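Local coordinates for protein putative alpha KG dependent 2,4-D dioxygenase (PDB 5J92) that probably acts as an iron(II)- and 2-oxoglutarate-dependent dioxygenase of the TauD/TfdA family, with its substrate not established, at residues 18-29 with 47-58. Sequence-based numbering, arbitrary orientation.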
ATOM      1  N   PRO A  18      19.841  -2.099 -13.052  1.00 16.34           N
ATOM      2  CA  PRO A  18      21.144  -1.495 -12.716  1.00 16.44           C
ATOM      3  C   PRO A  18      21.695  -1.941 -11.364  1.00 16.22           C
ATOM      4  O   PRO A  18      22.920  -1.995 -11.196  1.00 20.15           O
ATOM      5  CB  PRO A  18      20.860   0.017 -12.767  1.00 17.73           C
ATOM      6  CG  PRO A  18      19.368   0.136 -12.773  1.00 20.02           C
ATOM      7  CD  PRO A  18      18.851  -1.088 -13.451  1.00 16.79           C
ATOM      8  N   PHE A  19      20.852  -2.287 -10.396  1.00 13.84           N
ATOM      9  CA  PHE A  19      21.428  -2.668  -9.108  1.00 14.39           C
ATOM     10  C   PHE A  19      20.686  -3.748  -8.326  1.00 13.85           C
ATOM     11  O   PHE A  19      21.194  -4.158  -7.277  1.00 17.26           O
ATOM     12  CB  PHE A  19      21.595  -1.411  -8.226  1.00 16.07           C
ATOM     13  CG  PHE A  19      20.358  -0.555  -8.106  1.00 20.67           C
ATOM     14  CD1 PHE A  19      19.330  -0.903  -7.235  1.00 16.28           C
ATOM     15  CD2 PHE A  19      20.250   0.637  -8.816  1.00 19.52           C
ATOM     16  CE1 PHE A  19      18.199  -0.098  -7.091  1.00 18.40           C
ATOM     17  CE2 PHE A  19      19.124   1.449  -8.686  1.00 20.40           C
ATOM     18  CZ  PHE A  19      18.089   1.080  -7.816  1.00 18.87           C
ATOM     19  N   ILE A  20      19.537  -4.238  -8.776  1.00 13.05           N
ATOM     20  CA  ILE A  20      18.785  -5.241  -8.021  1.00 13.16           C
ATOM     21  C   ILE A  20      19.086  -6.655  -8.500  1.00 14.07           C
ATOM     22  O   ILE A  20      19.219  -7.572  -7.689  1.00 14.73           O
ATOM     23  CB  ILE A  20      17.272  -4.964  -8.096  1.00 14.89           C
ATOM     24  CG1 ILE A  20      16.939  -3.620  -7.454  1.00 14.61           C
ATOM     25  CG2 ILE A  20      16.498  -6.109  -7.409  1.00 14.19           C
ATOM     26  CD1 ILE A  20      15.487  -3.219  -7.626  1.00 17.69           C
ATOM     27  N   ALA A  21      19.155  -6.860  -9.815  1.00 13.25           N
ATOM     28  CA  ALA A  21      19.111  -8.201 -10.374  1.00 14.26           C
ATOM     29  C   ALA A  21      20.110  -8.342 -11.510  1.00 17.03           C
ATOM     30  O   ALA A  21      20.362  -7.396 -12.262  1.00 17.62           O
ATOM     31  CB  ALA A  21      17.704  -8.544 -10.893  1.00 15.19           C
ATOM     32  N   ALA A  22      20.662  -9.547 -11.635  1.00 16.45           N
ATOM     33  CA  ALA A  22      21.570  -9.865 -12.725  1.00 17.19           C
ATOM     34  C   ALA A  22      21.440 -11.337 -13.080  1.00 16.67           C
ATOM     35  O   ALA A  22      21.220 -12.185 -12.206  1.00 15.18           O
ATOM     36  CB  ALA A  22      23.027  -9.564 -12.362  1.00 14.74           C
ATOM     37  N   ARG A  23      21.636 -11.631 -14.361  1.00 12.13           N
ATOM     38  CA  ARG A  23      21.769 -12.997 -14.834  1.00 13.00           C
ATOM     39  C   ARG A  23      23.221 -13.444 -14.758  1.00 17.03           C
ATOM     40  O   ARG A  23      24.156 -12.651 -14.940  1.00 17.73           O
ATOM     41  CB  ARG A  23      21.266 -13.126 -16.278  1.00 13.38           C
ATOM     42  CG  ARG A  23      19.735 -13.098 -16.384  1.00 14.74           C
ATOM     43  CD  ARG A  23      19.226 -13.302 -17.816  1.00 15.37           C
ATOM     44  NE  ARG A  23      17.772 -13.487 -17.828  1.00 15.74           N
ATOM     45  CZ  ARG A  23      16.885 -12.503 -17.727  1.00 18.28           C
ATOM     46  NH1 ARG A  23      17.298 -11.239 -17.637  1.00 18.26           N
ATOM     47  NH2 ARG A  23      15.586 -12.776 -17.734  1.00 18.78           N
ATOM     48  N   ILE A  24      23.407 -14.726 -14.469  1.00 15.47           N
ATOM     49  CA  ILE A  24      24.724 -15.332 -14.439  1.00 16.72           C
ATOM     50  C   ILE A  24      24.683 -16.466 -15.443  1.00 18.44           C
ATOM     51  O   ILE A  24      23.966 -17.454 -15.249  1.00 15.43           O
ATOM     52  CB  ILE A  24      25.095 -15.834 -13.041  1.00 19.36           C
ATOM     53  CG1 ILE A  24      25.281 -14.628 -12.121  1.00 20.34           C
ATOM     54  CG2 ILE A  24      26.374 -16.633 -13.114  1.00 17.56           C
ATOM     55  CD1 ILE A  24      25.467 -14.988 -10.696  1.00 26.74           C
ATOM     56  N   HIS A  25      25.395 -16.291 -16.541  1.00 19.14           N
ATOM     57  CA  HIS A  25      25.390 -17.236 -17.639  1.00 18.04           C
ATOM     58  C   HIS A  25      26.532 -18.212 -17.469  1.00 17.95           C
ATOM     59  O   HIS A  25      27.450 -17.997 -16.681  1.00 22.35           O
ATOM     60  CB  HIS A  25      25.543 -16.510 -18.980  1.00 16.41           C
ATOM     61  CG  HIS A  25      24.498 -15.477 -19.229  1.00 17.02           C
ATOM     62  ND1 HIS A  25      23.207 -15.798 -19.594  1.00 19.13           N
ATOM     63  CD2 HIS A  25      24.558 -14.125 -19.200  1.00 17.11           C
ATOM     64  CE1 HIS A  25      22.509 -14.687 -19.752  1.00 17.46           C
ATOM     65  NE2 HIS A  25      23.307 -13.658 -19.518  1.00 17.37           N
ATOM     66  N   GLY A  26      26.471 -19.299 -18.234  1.00 19.18           N
ATOM     67  CA  GLY A  26      27.610 -20.178 -18.384  1.00 20.82           C
ATOM     68  C   GLY A  26      27.825 -21.165 -17.263  1.00 21.22           C
ATOM     69  O   GLY A  26      28.893 -21.785 -17.211  1.00 22.70           O
ATOM     70  N   LEU A  27      26.849 -21.334 -16.376  1.00 23.15           N
ATOM     71  CA  LEU A  27      26.916 -22.292 -15.282  1.00 25.44           C
ATOM     72  C   LEU A  27      26.005 -23.479 -15.567  1.00 27.97           C
ATOM     73  O   LEU A  27      24.894 -23.311 -16.089  1.00 27.60           O
ATOM     74  CB  LEU A  27      26.504 -21.635 -13.962  1.00 19.37           C
ATOM     75  CG  LEU A  27      27.447 -20.544 -13.452  1.00 18.88           C
ATOM     76  CD1 LEU A  27      27.067 -20.176 -12.019  1.00 18.05           C
ATOM     77  CD2 LEU A  27      28.901 -20.963 -13.537  1.00 21.60           C
ATOM     78  N   ASP A  28      26.493 -24.677 -15.248  1.00 27.86           N
ATOM     79  CA  ASP A  28      25.701 -25.903 -15.278  1.00 31.62           C
ATOM     80  C   ASP A  28      25.504 -26.343 -13.829  1.00 35.08           C
ATOM     81  O   ASP A  28      26.356 -27.033 -13.264  1.00 25.33           O
ATOM     82  CB  ASP A  28      26.382 -26.981 -16.112  1.00 32.61           C
ATOM     83  CG  ASP A  28      25.640 -28.314 -16.083  1.00 35.73           C
ATOM     84  OD1 ASP A  28      24.500 -28.382 -15.559  1.00 33.82           O
ATOM     85  OD2 ASP A  28      26.203 -29.299 -16.613  1.00 39.28           O
ATOM     86  N   LEU A  29      24.365 -25.980 -13.246  1.00 22.96           N
ATOM     87  CA  LEU A  29      24.147 -26.281 -11.833  1.00 27.95           C
ATOM     88  C   LEU A  29      23.705 -27.722 -11.593  1.00 29.76           C
ATOM     89  O   LEU A  29      23.381 -28.080 -10.455  1.00 33.86           O
ATOM     90  CB  LEU A  29      23.134 -25.306 -11.238  1.00 24.83           C
ATOM     91  CG  LEU A  29      23.570 -23.841 -11.379  1.00 23.27           C
ATOM     92  CD1 LEU A  29      22.562 -22.919 -10.706  1.00 21.09           C
ATOM     93  CD2 LEU A  29      24.983 -23.619 -10.828  1.00 22.41           C
ATOM     94  N   GLN A  47      26.432  -7.291  -4.741  1.00 14.55           N
ATOM     95  CA  GLN A  47      26.045  -6.231  -5.660  1.00 18.49           C
ATOM     96  C   GLN A  47      24.587  -6.367  -6.095  1.00 16.52           C
ATOM     97  O   GLN A  47      23.788  -5.449  -5.883  1.00 15.12           O
ATOM     98  CB  GLN A  47      26.974  -6.232  -6.883  1.00 18.50           C
ATOM     99  CG  GLN A  47      26.569  -5.216  -7.953  1.00 18.38           C
ATOM    100  CD  GLN A  47      27.583  -5.109  -9.093  1.00 21.17           C
ATOM    101  OE1 GLN A  47      28.529  -5.892  -9.182  1.00 21.82           O
ATOM    102  NE2 GLN A  47      27.388  -4.128  -9.961  1.00 21.32           N
ATOM    103  N   TYR A  48      24.222  -7.508  -6.706  1.00 14.18           N
ATOM    104  CA  TYR A  48      22.854  -7.771  -7.159  1.00 15.77           C
ATOM    105  C   TYR A  48      22.202  -8.810  -6.247  1.00 13.90           C
ATOM    106  O   TYR A  48      22.407 -10.017  -6.446  1.00 14.32           O
ATOM    107  CB  TYR A  48      22.841  -8.298  -8.595  1.00 11.46           C
ATOM    108  CG  TYR A  48      23.563  -7.470  -9.631  1.00 13.78           C
ATOM    109  CD1 TYR A  48      22.902  -6.436 -10.316  1.00 15.07           C
ATOM    110  CD2 TYR A  48      24.898  -7.740  -9.948  1.00 14.70           C
ATOM    111  CE1 TYR A  48      23.564  -5.687 -11.299  1.00 15.81           C
ATOM    112  CE2 TYR A  48      25.560  -7.005 -10.935  1.00 15.76           C
ATOM    113  CZ  TYR A  48      24.891  -5.983 -11.596  1.00 16.14           C
ATOM    114  OH  TYR A  48      25.542  -5.251 -12.561  1.00 19.24           O
ATOM    115  N   PRO A  49      21.364  -8.416  -5.290  1.00 12.66           N
ATOM    116  CA  PRO A  49      20.763  -9.410  -4.373  1.00 16.01           C
ATOM    117  C   PRO A  49      19.799 -10.395  -5.044  1.00 15.35           C
ATOM    118  O   PRO A  49      19.397 -11.379  -4.389  1.00 14.69           O
ATOM    119  CB  PRO A  49      20.039  -8.539  -3.332  1.00 15.40           C
ATOM    120  CG  PRO A  49      19.850  -7.229  -3.987  1.00 17.33           C
ATOM    121  CD  PRO A  49      21.013  -7.037  -4.925  1.00 18.23           C
ATOM    122  N   VAL A  50      19.421 -10.170  -6.307  1.00 15.59           N
ATOM    123  CA  VAL A  50      18.644 -11.124  -7.104  1.00 13.79           C
ATOM    124  C   VAL A  50      19.549 -11.635  -8.215  1.00 17.47           C
ATOM    125  O   VAL A  50      20.040 -10.845  -9.032  1.00 16.62           O
ATOM    126  CB  VAL A  50      17.369 -10.508  -7.706  1.00 15.47           C
ATOM    127  CG1 VAL A  50      16.598 -11.569  -8.545  1.00 12.85           C
ATOM    128  CG2 VAL A  50      16.467  -9.899  -6.632  1.00 15.40           C
ATOM    129  N   LEU A  51      19.801 -12.947  -8.226  1.00 16.90           N
ATOM    130  CA  LEU A  51      20.605 -13.593  -9.251  1.00 13.17           C
ATOM    131  C   LEU A  51      19.748 -14.610 -10.000  1.00 15.91           C
ATOM    132  O   LEU A  51      19.037 -15.423  -9.382  1.00 17.09           O
ATOM    133  CB  LEU A  51      21.841 -14.276  -8.636  1.00 16.79           C
ATOM    134  CG  LEU A  51      22.877 -13.370  -7.959  1.00 16.36           C
ATOM    135  CD1 LEU A  51      23.988 -14.197  -7.319  1.00 17.47           C
ATOM    136  CD2 LEU A  51      23.480 -12.410  -8.972  1.00 13.40           C
ATOM    137  N   ILE A  52      19.831 -14.563 -11.322  1.00 13.16           N
ATOM    138  CA  ILE A  52      19.021 -15.376 -12.226  1.00 14.63           C
ATOM    139  C   ILE A  52      19.967 -16.282 -12.996  1.00 14.89           C
ATOM    140  O   ILE A  52      20.852 -15.795 -13.714  1.00 15.08           O
ATOM    141  CB  ILE A  52      18.224 -14.500 -13.205  1.00 15.78           C
ATOM    142  CG1 ILE A  52      17.346 -13.518 -12.442  1.00 18.51           C
ATOM    143  CG2 ILE A  52      17.446 -15.364 -14.176  1.00 18.38           C
ATOM    144  CD1 ILE A  52      17.286 -12.161 -13.113  1.00 20.59           C
ATOM    145  N   PHE A  53      19.775 -17.589 -12.868  1.00 14.20           N
ATOM    146  CA  PHE A  53      20.556 -18.551 -13.642  1.00 18.71           C
ATOM    147  C   PHE A  53      19.644 -19.149 -14.710  1.00 18.24           C
ATOM    148  O   PHE A  53      18.776 -19.980 -14.394  1.00 19.00           O
ATOM    149  CB  PHE A  53      21.132 -19.643 -12.732  1.00 15.62           C
ATOM    150  CG  PHE A  53      21.924 -19.105 -11.564  1.00 15.93           C
ATOM    151  CD1 PHE A  53      21.288 -18.754 -10.375  1.00 17.58           C
ATOM    152  CD2 PHE A  53      23.300 -18.956 -11.646  1.00 17.52           C
ATOM    153  CE1 PHE A  53      22.005 -18.258  -9.298  1.00 16.80           C
ATOM    154  CE2 PHE A  53      24.030 -18.468 -10.571  1.00 17.70           C
ATOM    155  CZ  PHE A  53      23.386 -18.123  -9.398  1.00 19.40           C
ATOM    156  N   PRO A  54      19.762 -18.732 -15.967  1.00 18.39           N
ATOM    157  CA  PRO A  54      18.822 -19.207 -16.990  1.00 16.90           C
ATOM    158  C   PRO A  54      19.003 -20.684 -17.306  1.00 18.28           C
ATOM    159  O   PRO A  54      20.093 -21.244 -17.179  1.00 26.49           O
ATOM    160  CB  PRO A  54      19.162 -18.346 -18.220  1.00 16.83           C
ATOM    161  CG  PRO A  54      19.904 -17.144 -17.677  1.00 18.74           C
ATOM    162  CD  PRO A  54      20.664 -17.682 -16.475  1.00 19.04           C
ATOM    163  N   ARG A  55      17.904 -21.310 -17.726  1.00 21.38           N
ATOM    164  CA  ARG A  55      17.924 -22.615 -18.398  1.00 24.73           C
ATOM    165  C   ARG A  55      18.652 -23.681 -17.569  1.00 26.79           C
ATOM    166  O   ARG A  55      19.579 -24.352 -18.030  1.00 25.04           O
ATOM    167  CB  ARG A  55      18.531 -22.473 -19.803  1.00 28.30           C
ATOM    168  CG  ARG A  55      17.711 -21.552 -20.710  1.00 33.81           C
ATOM    169  CD  ARG A  55      18.428 -21.138 -22.008  1.00 39.95           C
ATOM    170  NE  ARG A  55      19.362 -20.023 -21.812  1.00 41.97           N
ATOM    171  CZ  ARG A  55      19.033 -18.726 -21.855  1.00 42.44           C
ATOM    172  NH1 ARG A  55      19.962 -17.789 -21.659  1.00 37.83           N
ATOM    173  NH2 ARG A  55      17.777 -18.360 -22.092  1.00 44.21           N
ATOM    174  N   GLN A  56      18.199 -23.847 -16.327  1.00 25.81           N
ATOM    175  CA  GLN A  56      18.763 -24.836 -15.411  1.00 24.43           C
ATOM    176  C   GLN A  56      17.785 -26.007 -15.334  1.00 27.03           C
ATOM    177  O   GLN A  56      16.843 -26.000 -14.538  1.00 27.30           O
ATOM    178  CB  GLN A  56      19.020 -24.227 -14.037  1.00 23.34           C
ATOM    179  CG  GLN A  56      20.091 -23.150 -14.016  1.00 21.64           C
ATOM    180  CD  GLN A  56      21.426 -23.649 -14.512  1.00 23.97           C
ATOM    181  OE1 GLN A  56      21.843 -24.766 -14.199  1.00 21.86           O
ATOM    182  NE2 GLN A  56      22.101 -22.827 -15.307  1.00 24.21           N
ATOM    183  N   TYR A  57      18.026 -27.027 -16.154  1.00 27.64           N
ATOM    184  CA  TYR A  57      17.186 -28.225 -16.167  1.00 32.23           C
ATOM    185  C   TYR A  57      17.713 -29.225 -15.136  1.00 34.07           C
ATOM    186  O   TYR A  57      18.293 -30.264 -15.457  1.00 36.81           O
ATOM    187  CB  TYR A  57      17.141 -28.825 -17.571  1.00 33.76           C
ATOM    188  CG  TYR A  57      16.261 -28.045 -18.524  1.00 38.57           C
ATOM    189  CD1 TYR A  57      16.743 -26.905 -19.169  1.00 39.94           C
ATOM    190  CD2 TYR A  57      14.949 -28.432 -18.773  1.00 43.53           C
ATOM    191  CE1 TYR A  57      15.940 -26.178 -20.034  1.00 41.93           C
ATOM    192  CE2 TYR A  57      14.140 -27.710 -19.643  1.00 45.48           C
ATOM    193  CZ  TYR A  57      14.641 -26.585 -20.265  1.00 44.70           C
ATOM    194  OH  TYR A  57      13.845 -25.858 -21.124  1.00 47.92           O
ATOM    195  N   ILE A  58      17.487 -28.893 -13.865  1.00 30.04           N
ATOM    196  CA  ILE A  58      17.994 -29.693 -12.756  1.00 31.72           C
ATOM    197  C   ILE A  58      16.838 -30.243 -11.925  1.00 33.16           C
ATOM    198  O   ILE A  58      15.766 -29.638 -11.840  1.00 34.24           O
ATOM    199  CB  ILE A  58      18.944 -28.866 -11.873  1.00 29.20           C
ATOM    200  CG1 ILE A  58      18.191 -27.676 -11.275  1.00 26.81           C
ATOM    201  CG2 ILE A  58      20.124 -28.377 -12.700  1.00 27.69           C
ATOM    202  CD1 ILE A  58      19.004 -26.862 -10.339  1.00 25.85           C
TER
HETATM  203  O   HOH W   1      25.204  -2.700 -12.529  1.00 15.73           O
HETATM  204  O   HOH W   2      25.094  -2.312  -9.274  1.00 21.32           O
HETATM  205  O   HOH W   3      22.413 -18.362 -20.075  1.00 19.88           O
HETATM  206  O   HOH W   4      22.293 -26.597 -16.264  1.00 38.32           O
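The Tyr48 ring is held between Ala22 CB, a CH-pi contact 3.5 Å from the ring centroid, and Gln47 CG on the opposite face; the backbone of Ile20 meets its edge. CG anti to the carbonyl carbon (chi1 -53°) brings the Tyr48 ring over Ala22 CB, and a water joins its OH to Pro18 O. Leu29 CD1 sits over one face of the Phe53 ring, its side chain crossing at about a right angle; Ile24 lies alongside, its CB 3.8 Å from Phe53 CE2, and Leu27 crosses obliquely. Between these aromatics, strands 21-25 and 50-53 pair in parallel: Ala22 N donates to Val50 O (3.0 Å) and Ala22 O accepts from Ile52 N (2.9 Å). Beyond the strands, the bent Gln56 side chain (chi2 -59°) takes over. Its NE2 reaches Leu27 O at 2.9 Å, from above the carbonyl plane, and its OE1 accepts Leu29 N at 3.0 Å. Helix 35-47 completes the beta-alpha-beta crossover and packs on Leu27 and Leu51; the Val50 side chain touches Phe151 and lies about 7 Å from that of the iron ligand His271. Bonds at both ends, with a water also donating to OE1, thus hold the buried Gln56 amide in one orientation, satisfying loop polar groups after the paired strands.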